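Local structure of Dye type peroxidase A (Streptomyces lividans 1326, 6GZW) at residues T56-R59 with G63-A66; S80-T85 with A135-H140; R287-D292 with V334-K339. The protein is a heme enzyme of the dye-decolourising peroxidase family that probably uses hydrogen peroxide to oxidise dyes and other reducing substrates. All coordinates share one frame; numbering follows the deposited sequence.

How the contacts relate
Contacts 1 and 2 belong to the N-terminal half of the chain and touch each other where Ala57 CB packs on Val84 CB at 3.8 Å, so helix 43-61 borders both. Contact 1 closes that helix at the surface and is polar: a backbone bond, two arginines, a glutamate and a water. Contact 2, about 10 Å away between centres, is buried beneath helix 135-149 and has no hydrogen bond across it, only packing by Leu82, Ser80 and Val137. Contact 3 lies across the centre of the chain, about 32 Å from contact 2 between centres, in the C-terminal half. It is partly buried, and much of its packing goes to the heme that both of its segments meet.

Contact 1. Residues T56-R59 with G63-A66; sequences TARR and GEPA
Arg59 lays its CB, CG and CD alongside the backbone carbonyl of Pro65, with CB 3.6 Å from Pro65 O, while its CG passes close to Glu64 OE1. The chain runs extended from CG to NE, which carries the guanidinium past the carboxylate and not into it. The two charges are instead joined by a water: Arg59 NH1 donates to it at 2.8 Å, the water meeting the guanidinium in plane at its edge, and the water in turn donates to Glu64 OE1 and Pro65 O. Arg58 bends at chi2 and chi3, so that its NH2 lies over the centre of the Arg59 guanidinium, 3.5 Å above its plane; Asp55 forms salt bridges with both arginines. From Arg58, NH1 also reaches Glu64 OE1 in a long salt bridge of 3.7 Å, the two planes 79° apart. Beneath the side chains the backbone turns in a Schellman motif: Glu64 N donates to Arg59 O at 3.0 Å, and Gly63, at positive phi, is the C-prime residue ending helix 43-61. With an alanine at Arg59, the water would probably lose its donor and Asp55 a positive partner. The closeness of the two guanidinium groups is probably eased by the carboxylates of Asp55 and Glu64, and the long bridge and the water suggest a loose, solvent-mediated charge network at the helix end.

Contact 2. Residues S80-T85 with A135-H140; sequences SSLTVT and ALVAFH
Val137 is turned with CG1 trans to its own backbone N (chi1 172°) and CG2 trans to the carbonyl carbon, and this splits its two methyls between two partners: CG1 meets Leu82 CB at 4.0 Å, CG2 meets Ser80 OG at 3.7 Å. Leu82 likewise holds CG away from its backbone N (chi1 175°), sending the branched end past Val137, to where Leu60 of helix 43-61 and Ile130 and Ala132 of strand 126-132 touch it. The meeting with Ser80 is not a polar one; its OG is hydrogen-bonded to Gly78 O, and the methyl simply rests against the hydroxyl and against Ser80 CB. Ser80 and Ser81 both have positive phi, a left-handed turn of the backbone just before Leu82 and the start of strand 83-89. The arrangement belongs to the ferredoxin-like half of a dimeric alpha-beta barrel fold: strands 153-162, 29-37, 126-132 and 83-89 lie in the order 4-1-3-2, and helices 43-61 and 135-149 pack against the sheet. Val137 sits in the first turn of helix 135-149, its methyls on the sheet side, where it also touches Ala132. The helix comes near enough for Leu82 CA and Ala138 CA to stand 6.9 Å apart, and the small Ala138 packs on Arg29 and His31 of strand 29-37. Elsewhere on the same helix Phe139 faces the second subunit, where its ring makes an edge-to-face contact with His307 of that neighbouring chain.

Contact 3. Residues R287-D292 with V334-K339; sequences RITRPD and VPVQRK. With HEM (protoporphyrin IX containing Fe), chain C.
Thr289 CG2 and Val336 CG1 touch at 4.0 Å, and both lie on one side of the heme plane, while water 2 binds the iron on the other at 2.0 Å. This is part of the heme pocket in the C-terminal half of a Dyp-type peroxidase, a dimeric alpha-beta barrel fold. Thr289 stands over pyrrole D, its CB 3.4 Å from HEM C2D, while its OG1, which is hydrogen-bonded to His285 O, faces HEM CBD. Val336 CG1 meets the vinyl at HEM CAC, and Gln337 packs by its CB and OE1 against the same vinyl. The guanidinium of Arg290 has Asp292 at its edge, in plane: NE and NH2 grip the carboxylate side-on, each taking one oxygen on the syn side, with NE–OD1 and NH2–OD2 both 3.0 Å. Arg290 itself presents only carbon to the heme, CG lying 3.7 Å from HEM CGD of a propionate. Farther from the heme, Lys339 bends at chi3 (-73°), turning NZ to Asn294 OD1; Asn294 ND2 also donates to Ile288 O, the same oxygen that Lys339 CD approaches to 3.6 Å.

Contact 1. Residues T56-R59 with G63-A66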
ATOM      1  N   THR A  56      10.023 -21.053  -4.825  1.00 13.86           N
ATOM      2  CA  THR A  56       9.412 -20.090  -3.903  1.00 13.59           C
ATOM      3  C   THR A  56       8.038 -19.658  -4.435  1.00 13.70           C
ATOM      4  O   THR A  56       7.069 -19.681  -3.695  1.00 14.05           O
ATOM      5  CB  THR A  56      10.365 -18.895  -3.665  1.00 13.95           C
ATOM      6  OG1 THR A  56      11.527 -19.397  -3.003  1.00 15.52           O
ATOM      7  CG2 THR A  56       9.730 -17.758  -2.823  1.00 14.31           C
ATOM      8  N   ALA A  57       7.959 -19.288  -5.703  1.00 13.37           N
ATOM      9  CA  ALA A  57       6.682 -18.898  -6.265  1.00 13.35           C
ATOM     10  C   ALA A  57       5.630 -20.014  -6.160  1.00 12.88           C
ATOM     11  O   ALA A  57       4.497 -19.771  -5.759  1.00 12.51           O
ATOM     12  CB  ALA A  57       6.840 -18.488  -7.716  1.00 12.79           C
ATOM     13  N   ARG A  58       6.016 -21.242  -6.539  1.00 12.71           N
ATOM     14  CA  ARG A  58       5.126 -22.390  -6.482  1.00 13.90           C
ATOM     15  C   ARG A  58       4.551 -22.586  -5.089  1.00 12.95           C
ATOM     16  O   ARG A  58       3.336 -22.683  -4.904  1.00 12.58           O
ATOM     17  CB  ARG A  58       5.850 -23.655  -6.954  1.00 15.63           C
ATOM     18  CG  ARG A  58       4.943 -24.849  -7.253  1.00 18.06           C
ATOM     19  CD  ARG A  58       4.806 -25.833  -6.110  1.00 21.03           C
ATOM     20  NE  ARG A  58       6.103 -26.257  -5.577  1.00 22.38           N
ATOM     21  CZ  ARG A  58       6.275 -26.860  -4.408  1.00 22.98           C
ATOM     22  NH1 ARG A  58       5.232 -27.149  -3.624  1.00 23.66           N
ATOM     23  NH2 ARG A  58       7.500 -27.139  -4.006  1.00 22.36           N
ATOM     24  N   ARG A  59       5.419 -22.597  -4.068  1.00 12.68           N
ATOM     25  CA  ARG A  59       4.935 -22.789  -2.708  1.00 13.03           C
ATOM     26  C   ARG A  59       4.032 -21.668  -2.272  1.00 11.61           C
ATOM     27  O   ARG A  59       2.918 -21.904  -1.756  1.00 11.81           O
ATOM     28  CB  ARG A  59       6.098 -22.874  -1.716  1.00 13.10           C
ATOM     29  CG  ARG A  59       6.985 -24.113  -1.840  1.00 13.71           C
ATOM     30  CD  ARG A  59       8.310 -23.985  -1.066  1.00 13.93           C
ATOM     31  NE  ARG A  59       9.246 -25.047  -1.444  1.00 14.72           N
ATOM     32  CZ  ARG A  59       9.212 -26.307  -0.988  1.00 14.50           C
ATOM     33  NH1 ARG A  59       8.341 -26.710  -0.066  1.00 14.21           N
ATOM     34  NH2 ARG A  59      10.082 -27.188  -1.478  1.00 15.08           N
ATOM     35  N   GLY A  63      -0.304 -20.950  -1.059  1.00 13.36           N
ATOM     36  CA  GLY A  63      -0.566 -20.612   0.341  1.00 13.71           C
ATOM     37  C   GLY A  63       0.331 -21.361   1.319  1.00 14.05           C
ATOM     38  O   GLY A  63       0.060 -21.350   2.528  1.00 14.96           O
ATOM     39  N   GLU A  64       1.427 -21.943   0.822  1.00 14.27           N
ATOM     40  CA  GLU A  64       2.361 -22.688   1.666  1.00 15.13           C
ATOM     41  C   GLU A  64       3.492 -21.753   2.116  1.00 14.23           C
ATOM     42  O   GLU A  64       3.792 -20.766   1.446  1.00 13.58           O
ATOM     43  CB  GLU A  64       3.012 -23.824   0.905  1.00 17.09           C
ATOM     44  CG  GLU A  64       2.057 -24.894   0.471  1.00 18.74           C
ATOM     45  CD  GLU A  64       2.750 -25.970  -0.325  1.00 22.61           C
ATOM     46  OE1 GLU A  64       4.011 -26.071  -0.308  1.00 24.02           O
ATOM     47  OE2 GLU A  64       2.001 -26.747  -0.953  1.00 26.21           O
ATOM     48  N   PRO A  65       4.139 -22.080   3.238  1.00 13.46           N
ATOM     49  CA  PRO A  65       5.336 -21.319   3.610  1.00 13.25           C
ATOM     50  C   PRO A  65       6.465 -21.544   2.644  1.00 13.30           C
ATOM     51  O   PRO A  65       6.442 -22.491   1.860  1.00 13.36           O
ATOM     52  CB  PRO A  65       5.726 -21.900   4.985  1.00 13.84           C
ATOM     53  CG  PRO A  65       5.074 -23.255   5.043  1.00 14.25           C
ATOM     54  CD  PRO A  65       3.835 -23.178   4.182  1.00 14.14           C
ATOM     55  N   ALA A  66       7.480 -20.688   2.714  1.00 13.08           N
ATOM     56  CA  ALA A  66       8.715 -20.938   2.033  1.00 13.78           C
ATOM     57  C   ALA A  66       9.274 -22.296   2.508  1.00 13.71           C
ATOM     58  O   ALA A  66       8.951 -22.757   3.587  1.00 13.27           O
ATOM     59  CB  ALA A  66       9.712 -19.820   2.321  1.00 14.74           C
TER
HETATM   60  O   HOH W   1       6.368 -25.244   1.333  1.00 19.39           O

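Contact 2. Residues S80-T85 with A135-H140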
ATOM      1  N   SER A  80      -4.690 -15.827  -1.239  1.00 12.20           N
ATOM      2  CA  SER A  80      -5.106 -14.436  -1.503  1.00 11.74           C
ATOM      3  C   SER A  80      -4.770 -13.981  -2.942  1.00 11.69           C
ATOM      4  O   SER A  80      -4.307 -12.839  -3.189  1.00 11.02           O
ATOM      5  CB  SER A  80      -4.485 -13.457  -0.500  1.00 11.76           C
ATOM      6  OG  SER A  80      -4.736 -13.848   0.828  1.00 11.40           O
ATOM      7  N   SER A  81      -4.956 -14.900  -3.900  1.00 11.82           N
ATOM      8  CA  SER A  81      -4.684 -14.664  -5.325  1.00 12.07           C
ATOM      9  C   SER A  81      -3.262 -14.230  -5.633  1.00 11.83           C
ATOM     10  O   SER A  81      -3.019 -13.533  -6.612  1.00 12.49           O
ATOM     11  CB  SER A  81      -5.709 -13.672  -5.935  1.00 11.65           C
ATOM     12  OG  SER A  81      -6.999 -14.224  -5.831  1.00 12.41           O
ATOM     13  N   LEU A  82      -2.298 -14.699  -4.828  1.00 11.40           N
ATOM     14  CA  LEU A  82      -0.899 -14.338  -5.047  1.00 11.18           C
ATOM     15  C   LEU A  82      -0.459 -14.820  -6.421  1.00 11.52           C
ATOM     16  O   LEU A  82      -0.733 -15.977  -6.765  1.00 11.38           O
ATOM     17  CB  LEU A  82       0.034 -14.955  -3.993  1.00 11.07           C
ATOM     18  CG  LEU A  82       1.532 -14.693  -4.246  1.00 10.82           C
ATOM     19  CD1 LEU A  82       1.958 -13.233  -4.064  1.00 10.93           C
ATOM     20  CD2 LEU A  82       2.375 -15.579  -3.345  1.00 10.96           C
ATOM     21  N   THR A  83       0.234 -13.955  -7.169  1.00 11.17           N
ATOM     22  CA  THR A  83       0.970 -14.351  -8.358  1.00 10.98           C
ATOM     23  C   THR A  83       2.357 -13.770  -8.335  1.00 11.47           C
ATOM     24  O   THR A  83       2.598 -12.688  -7.793  1.00 11.47           O
ATOM     25  CB  THR A  83       0.299 -13.973  -9.706  1.00 11.76           C
ATOM     26  OG1 THR A  83       0.222 -12.537  -9.843  1.00 11.26           O
ATOM     27  CG2 THR A  83      -1.092 -14.542  -9.784  1.00 11.73           C
ATOM     28  N   VAL A  84       3.283 -14.520  -8.912  1.00 11.25           N
ATOM     29  CA  VAL A  84       4.668 -14.119  -9.120  1.00 10.91           C
ATOM     30  C   VAL A  84       5.015 -14.403 -10.582  1.00 11.22           C
ATOM     31  O   VAL A  84       4.783 -15.513 -11.061  1.00 12.26           O
ATOM     32  CB  VAL A  84       5.642 -14.894  -8.199  1.00 11.38           C
ATOM     33  CG1 VAL A  84       7.028 -14.261  -8.266  1.00 12.04           C
ATOM     34  CG2 VAL A  84       5.127 -14.890  -6.776  1.00 11.59           C
ATOM     35  N   THR A  85       5.569 -13.405 -11.253  1.00 11.29           N
ATOM     36  CA  THR A  85       5.908 -13.451 -12.674  1.00 10.58           C
ATOM     37  C   THR A  85       7.327 -12.961 -12.895  1.00 11.20           C
ATOM     38  O   THR A  85       7.750 -11.982 -12.266  1.00 10.92           O
ATOM     39  CB  THR A  85       5.002 -12.460 -13.434  1.00 10.49           C
ATOM     40  OG1 THR A  85       3.659 -12.605 -12.979  1.00 10.92           O
ATOM     41  CG2 THR A  85       5.108 -12.670 -14.905  1.00 10.86           C
ATOM     42  N   ALA A 135      -1.960  -7.650   1.812  1.00  9.61           N
ATOM     43  CA  ALA A 135      -0.668  -6.962   1.840  1.00  9.52           C
ATOM     44  C   ALA A 135       0.414  -7.774   2.559  1.00  9.28           C
ATOM     45  O   ALA A 135       1.583  -7.628   2.240  1.00  9.48           O
ATOM     46  CB  ALA A 135      -0.791  -5.554   2.455  1.00 10.60           C
ATOM     47  N   LEU A 136       0.047  -8.560   3.567  1.00  9.42           N
ATOM     48  CA  LEU A 136       1.029  -9.409   4.249  1.00  9.67           C
ATOM     49  C   LEU A 136       1.480 -10.539   3.343  1.00  9.42           C
ATOM     50  O   LEU A 136       2.690 -10.799   3.220  1.00  9.84           O
ATOM     51  CB  LEU A 136       0.517  -9.952   5.592  1.00 10.23           C
ATOM     52  CG  LEU A 136       0.090  -8.901   6.629  1.00 10.54           C
ATOM     53  CD1 LEU A 136      -0.172  -9.579   7.963  1.00 10.70           C
ATOM     54  CD2 LEU A 136       1.092  -7.766   6.761  1.00 11.15           C
ATOM     55  N   VAL A 137       0.522 -11.164   2.652  1.00  9.18           N
ATOM     56  CA  VAL A 137       0.867 -12.169   1.634  1.00  9.85           C
ATOM     57  C   VAL A 137       1.790 -11.565   0.600  1.00  9.52           C
ATOM     58  O   VAL A 137       2.803 -12.162   0.213  1.00  9.83           O
ATOM     59  CB  VAL A 137      -0.401 -12.769   0.960  1.00 10.25           C
ATOM     60  CG1 VAL A 137      -0.033 -13.650  -0.218  1.00 10.44           C
ATOM     61  CG2 VAL A 137      -1.235 -13.537   1.980  1.00 10.22           C
ATOM     62  N   ALA A 138       1.454 -10.370   0.100  1.00  9.40           N
ATOM     63  CA  ALA A 138       2.290  -9.774  -0.895  1.00  9.75           C
ATOM     64  C   ALA A 138       3.708  -9.456  -0.393  1.00  9.52           C
ATOM     65  O   ALA A 138       4.689  -9.720  -1.077  1.00 10.18           O
ATOM     66  CB  ALA A 138       1.637  -8.502  -1.431  1.00  9.95           C
ATOM     67  N   PHE A 139       3.794  -8.845   0.781  1.00  9.38           N
ATOM     68  CA  PHE A 139       5.100  -8.476   1.335  1.00  9.33           C
ATOM     69  C   PHE A 139       5.971  -9.717   1.581  1.00  9.04           C
ATOM     70  O   PHE A 139       7.150  -9.772   1.228  1.00  9.62           O
ATOM     71  CB  PHE A 139       4.989  -7.704   2.628  1.00  9.39           C
ATOM     72  CG  PHE A 139       6.332  -7.293   3.152  1.00  9.22           C
ATOM     73  CD1 PHE A 139       6.984  -6.195   2.621  1.00  9.44           C
ATOM     74  CD2 PHE A 139       7.013  -8.089   4.076  1.00  9.56           C
ATOM     75  CE1 PHE A 139       8.280  -5.864   3.007  1.00  9.40           C
ATOM     76  CE2 PHE A 139       8.301  -7.763   4.462  1.00  9.33           C
ATOM     77  CZ  PHE A 139       8.935  -6.643   3.965  1.00  9.47           C
ATOM     78  N   HIS A 140       5.349 -10.722   2.161  1.00  9.31           N
ATOM     79  CA  HIS A 140       6.042 -11.983   2.433  1.00  9.49           C
ATOM     80  C   HIS A 140       6.639 -12.550   1.142  1.00  9.80           C
ATOM     81  O   HIS A 140       7.774 -12.999   1.144  1.00 10.05           O
ATOM     82  CB  HIS A 140       5.068 -12.967   3.066  1.00  9.80           C
ATOM     83  CG  HIS A 140       5.562 -14.375   3.193  1.00  9.55           C
ATOM     84  ND1 HIS A 140       5.161 -15.385   2.342  1.00  9.63           N
ATOM     85  CD2 HIS A 140       6.349 -14.959   4.125  1.00  9.76           C
ATOM     86  CE1 HIS A 140       5.730 -16.521   2.725  1.00  9.80           C
ATOM     87  NE2 HIS A 140       6.454 -16.288   3.804  1.00 10.31           N
TER

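Contact 3. Residues R287-D292 with V334-K339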
ATOM      1  N   ARG A 287      -9.630   7.591 -28.035  1.00 12.26           N
ATOM      2  CA  ARG A 287      -9.685   7.473 -29.497  1.00 12.84           C
ATOM      3  C   ARG A 287      -8.347   6.991 -30.051  1.00 12.38           C
ATOM      4  O   ARG A 287      -8.256   5.955 -30.704  1.00 12.46           O
ATOM      5  CB  ARG A 287     -10.035   8.820 -30.147  1.00 13.27           C
ATOM      6  CG  ARG A 287      -9.976   8.808 -31.674  1.00 14.26           C
ATOM      7  CD  ARG A 287     -10.009  10.228 -32.232  1.00 15.32           C
ATOM      8  NE  ARG A 287     -11.348  10.787 -32.169  1.00 15.30           N
ATOM      9  CZ  ARG A 287     -12.284  10.650 -33.105  1.00 15.96           C
ATOM     10  NH1 ARG A 287     -12.080   9.932 -34.197  1.00 17.17           N
ATOM     11  NH2 ARG A 287     -13.484  11.196 -32.915  1.00 16.92           N
ATOM     12  N   ILE A 288      -7.299   7.753 -29.768  1.00 12.41           N
ATOM     13  CA  ILE A 288      -6.029   7.561 -30.459  1.00 12.86           C
ATOM     14  C   ILE A 288      -5.222   6.310 -30.046  1.00 13.16           C
ATOM     15  O   ILE A 288      -4.307   5.904 -30.760  1.00 14.01           O
ATOM     16  CB  ILE A 288      -5.175   8.837 -30.456  1.00 13.26           C
ATOM     17  CG1 ILE A 288      -4.633   9.147 -29.065  1.00 14.43           C
ATOM     18  CG2 ILE A 288      -5.978  10.016 -31.050  1.00 13.52           C
ATOM     19  CD1 ILE A 288      -3.712  10.348 -29.048  1.00 14.19           C
ATOM     20  N   THR A 289      -5.581   5.703 -28.918  1.00 12.63           N
ATOM     21  CA  THR A 289      -4.932   4.458 -28.480  1.00 12.36           C
ATOM     22  C   THR A 289      -5.561   3.162 -29.055  1.00 12.31           C
ATOM     23  O   THR A 289      -4.988   2.078 -28.905  1.00 12.77           O
ATOM     24  CB  THR A 289      -5.008   4.337 -26.941  1.00 12.13           C
ATOM     25  OG1 THR A 289      -6.375   4.482 -26.571  1.00 11.79           O
ATOM     26  CG2 THR A 289      -4.164   5.373 -26.258  1.00 12.47           C
ATOM     27  N   ARG A 290      -6.705   3.257 -29.742  1.00 11.39           N
ATOM     28  CA  ARG A 290      -7.399   2.057 -30.221  1.00 12.62           C
ATOM     29  C   ARG A 290      -6.560   1.273 -31.247  1.00 13.30           C
ATOM     30  O   ARG A 290      -5.844   1.877 -32.085  1.00 13.79           O
ATOM     31  CB  ARG A 290      -8.740   2.412 -30.853  1.00 12.58           C
ATOM     32  CG  ARG A 290      -9.801   3.033 -29.938  1.00 12.92           C
ATOM     33  CD  ARG A 290     -10.903   3.721 -30.744  1.00 13.59           C
ATOM     34  NE  ARG A 290     -11.621   2.743 -31.547  1.00 13.04           N
ATOM     35  CZ  ARG A 290     -12.750   2.121 -31.199  1.00 14.67           C
ATOM     36  NH1 ARG A 290     -13.337   2.333 -30.019  1.00 14.29           N
ATOM     37  NH2 ARG A 290     -13.291   1.221 -32.037  1.00 15.93           N
ATOM     38  N   PRO A 291      -6.642  -0.070 -31.200  1.00 14.16           N
ATOM     39  CA  PRO A 291      -5.969  -0.834 -32.253  1.00 14.30           C
ATOM     40  C   PRO A 291      -6.387  -0.408 -33.671  1.00 14.81           C
ATOM     41  O   PRO A 291      -5.526  -0.314 -34.536  1.00 14.42           O
ATOM     42  CB  PRO A 291      -6.327  -2.302 -31.928  1.00 13.87           C
ATOM     43  CG  PRO A 291      -6.571  -2.308 -30.429  1.00 13.84           C
ATOM     44  CD  PRO A 291      -7.173  -0.952 -30.135  1.00 13.66           C
ATOM     45  N   ASP A 292      -7.669  -0.083 -33.874  1.00 15.16           N
ATOM     46  CA  ASP A 292      -8.116   0.363 -35.216  1.00 15.78           C
ATOM     47  C   ASP A 292      -7.617   1.768 -35.680  1.00 16.34           C
ATOM     48  O   ASP A 292      -7.824   2.140 -36.848  1.00 17.41           O
ATOM     49  CB  ASP A 292      -9.620   0.166 -35.399  1.00 15.92           C
ATOM     50  CG  ASP A 292     -10.465   1.071 -34.538  1.00 16.28           C
ATOM     51  OD1 ASP A 292      -9.990   2.083 -33.964  1.00 16.54           O
ATOM     52  OD2 ASP A 292     -11.652   0.738 -34.462  1.00 17.97           O
ATOM     53  N   VAL A 334       4.977   0.358 -28.491  1.00 14.07           N
ATOM     54  CA  VAL A 334       5.868   1.299 -29.160  1.00 15.16           C
ATOM     55  C   VAL A 334       5.124   2.238 -30.138  1.00 14.62           C
ATOM     56  O   VAL A 334       5.200   3.447 -29.983  1.00 14.85           O
ATOM     57  CB  VAL A 334       7.080   0.594 -29.793  1.00 15.55           C
ATOM     58  CG1 VAL A 334       7.910   1.576 -30.627  1.00 16.05           C
ATOM     59  CG2 VAL A 334       7.932   0.000 -28.685  1.00 15.63           C
ATOM     60  N   PRO A 335       4.403   1.678 -31.116  1.00 15.52           N
ATOM     61  CA  PRO A 335       3.688   2.586 -32.050  1.00 15.72           C
ATOM     62  C   PRO A 335       2.590   3.432 -31.407  1.00 14.92           C
ATOM     63  O   PRO A 335       2.387   4.572 -31.811  1.00 16.32           O
ATOM     64  CB  PRO A 335       3.123   1.636 -33.115  1.00 15.55           C
ATOM     65  CG  PRO A 335       3.109   0.288 -32.473  1.00 15.90           C
ATOM     66  CD  PRO A 335       4.272   0.271 -31.511  1.00 15.81           C
ATOM     67  N   VAL A 336       1.934   2.917 -30.375  1.00 15.76           N
ATOM     68  CA  VAL A 336       0.898   3.675 -29.691  1.00 14.73           C
ATOM     69  C   VAL A 336       1.573   4.823 -28.941  1.00 13.76           C
ATOM     70  O   VAL A 336       1.147   5.968 -29.062  1.00 14.27           O
ATOM     71  CB  VAL A 336       0.041   2.790 -28.769  1.00 14.88           C
ATOM     72  CG1 VAL A 336      -0.948   3.634 -27.988  1.00 14.30           C
ATOM     73  CG2 VAL A 336      -0.688   1.716 -29.579  1.00 14.44           C
ATOM     74  N   GLN A 337       2.623   4.541 -28.173  1.00 13.18           N
ATOM     75  CA  GLN A 337       3.327   5.620 -27.475  1.00 13.99           C
ATOM     76  C   GLN A 337       3.938   6.662 -28.416  1.00 14.77           C
ATOM     77  O   GLN A 337       3.934   7.854 -28.087  1.00 15.80           O
ATOM     78  CB  GLN A 337       4.371   5.073 -26.467  1.00 13.89           C
ATOM     79  CG  GLN A 337       5.032   6.112 -25.559  1.00 13.83           C
ATOM     80  CD  GLN A 337       4.050   6.946 -24.727  1.00 14.08           C
ATOM     81  OE1 GLN A 337       2.920   6.527 -24.472  1.00 15.62           O
ATOM     82  NE2 GLN A 337       4.489   8.124 -24.292  1.00 16.17           N
ATOM     83  N   ARG A 338       4.416   6.239 -29.596  1.00 15.79           N
ATOM     84  CA  ARG A 338       4.913   7.223 -30.587  1.00 17.51           C
ATOM     85  C   ARG A 338       3.807   8.207 -30.912  1.00 17.31           C
ATOM     86  O   ARG A 338       4.050   9.408 -31.004  1.00 18.64           O
ATOM     87  CB  ARG A 338       5.367   6.543 -31.861  1.00 18.77           C
ATOM     88  CG  ARG A 338       6.724   5.887 -31.779  1.00 21.60           C
ATOM     89  CD  ARG A 338       7.165   5.492 -33.189  1.00 24.88           C
ATOM     90  NE  ARG A 338       8.459   4.812 -33.223  1.00 26.01           N
ATOM     91  CZ  ARG A 338       9.635   5.407 -33.043  1.00 28.38           C
ATOM     92  NH1 ARG A 338       9.720   6.710 -32.766  1.00 30.06           N
ATOM     93  NH2 ARG A 338      10.755   4.690 -33.125  1.00 30.31           N
ATOM     94  N   LYS A 339       2.594   7.679 -31.079  1.00 17.22           N
ATOM     95  CA  LYS A 339       1.424   8.508 -31.341  1.00 18.31           C
ATOM     96  C   LYS A 339       1.015   9.347 -30.149  1.00 17.91           C
ATOM     97  O   LYS A 339       0.622  10.501 -30.317  1.00 18.23           O
ATOM     98  CB  LYS A 339       0.236   7.651 -31.700  1.00 20.18           C
ATOM     99  CG  LYS A 339      -1.000   8.463 -32.049  1.00 22.05           C
ATOM    100  CD  LYS A 339      -1.947   7.656 -32.893  1.00 24.29           C
ATOM    101  CE  LYS A 339      -1.417   7.502 -34.303  1.00 25.28           C
ATOM    102  NZ  LYS A 339      -2.251   6.500 -34.998  1.00 26.73           N
TER
HETATM  103  CHA HEM C 501      -7.544   3.299 -22.615  1.00 10.16           C
HETATM  104  CHB HEM C 501      -6.119   6.165 -18.983  1.00 10.00           C
HETATM  105  CHC HEM C 501      -1.512   5.546 -20.390  1.00 10.15           C
HETATM  106  CHD HEM C 501      -2.946   2.697 -23.992  1.00 10.57           C
HETATM  107  C1A HEM C 501      -7.560   4.124 -21.520  1.00 10.27           C
HETATM  108  C2A HEM C 501      -8.744   4.586 -20.874  1.00 10.63           C
HETATM  109  C3A HEM C 501      -8.330   5.390 -19.862  1.00 10.79           C
HETATM  110  C4A HEM C 501      -6.897   5.432 -19.884  1.00 10.25           C
HETATM  111  CMA HEM C 501      -9.183   6.110 -18.845  1.00 11.03           C
HETATM  112  CAA HEM C 501     -10.186   4.266 -21.243  1.00 11.27           C
HETATM  113  CBA HEM C 501     -10.815   3.046 -20.587  1.00 11.81           C
HETATM  114  CGA HEM C 501     -10.199   1.779 -21.077  1.00 12.79           C
HETATM  115  O1A HEM C 501     -10.552   1.226 -22.153  1.00 12.80           O
HETATM  116  O2A HEM C 501      -9.269   1.243 -20.408  1.00 12.77           O
HETATM  117  C1B HEM C 501      -4.715   6.224 -19.041  1.00 10.07           C
HETATM  118  C2B HEM C 501      -3.903   6.915 -18.095  1.00  9.79           C
HETATM  119  C3B HEM C 501      -2.602   6.769 -18.462  1.00  9.85           C
HETATM  120  C4B HEM C 501      -2.635   5.924 -19.695  1.00 10.15           C
HETATM  121  CMB HEM C 501      -4.408   7.711 -16.930  1.00  9.86           C
HETATM  122  CAB HEM C 501      -1.368   7.211 -17.779  1.00  9.86           C
HETATM  123  CBB HEM C 501      -1.273   7.425 -16.478  1.00  9.80           C
HETATM  124  C1C HEM C 501      -1.487   4.759 -21.520  1.00 10.56           C
HETATM  125  C2C HEM C 501      -0.310   4.385 -22.218  1.00 10.98           C
HETATM  126  C3C HEM C 501      -0.725   3.580 -23.264  1.00 11.29           C
HETATM  127  C4C HEM C 501      -2.156   3.447 -23.161  1.00 10.58           C
HETATM  128  CMC HEM C 501       1.101   4.796 -21.927  1.00 11.26           C
HETATM  129  CAC HEM C 501       0.060   2.957 -24.356  1.00 10.81           C
HETATM  130  CBC HEM C 501       1.257   3.342 -24.826  1.00 11.13           C
HETATM  131  C1D HEM C 501      -4.334   2.614 -23.820  1.00 10.03           C
HETATM  132  C2D HEM C 501      -5.126   1.735 -24.701  1.00 10.20           C
HETATM  133  C3D HEM C 501      -6.411   1.897 -24.329  1.00 10.17           C
HETATM  134  C4D HEM C 501      -6.375   2.884 -23.211  1.00 10.06           C
HETATM  135  CMD HEM C 501      -4.602   0.801 -25.787  1.00  9.84           C
HETATM  136  CAD HEM C 501      -7.610   1.202 -24.953  1.00 10.17           C
HETATM  137  CBD HEM C 501      -8.108   1.919 -26.212  1.00 10.24           C
HETATM  138  CGD HEM C 501      -9.241   1.164 -26.833  1.00 10.87           C
HETATM  139  O1D HEM C 501     -10.438   1.469 -26.564  1.00 11.87           O
HETATM  140  O2D HEM C 501      -8.984   0.214 -27.600  1.00 10.60           O
HETATM  141  NA  HEM C 501      -6.437   4.724 -20.971  1.00 10.72           N
HETATM  142  NB  HEM C 501      -3.921   5.683 -19.972  1.00 10.02           N
HETATM  143  NC  HEM C 501      -2.586   4.246 -22.124  1.00 10.65           N
HETATM  144  ND  HEM C 501      -5.114   3.350 -23.010  1.00 10.32           N
HETATM  145 FE   HEM C 501      -4.546   4.500 -21.562  1.00 10.78          FE
HETATM  146  O   HOH W   2      -4.311   2.941 -20.361  1.00 14.68           O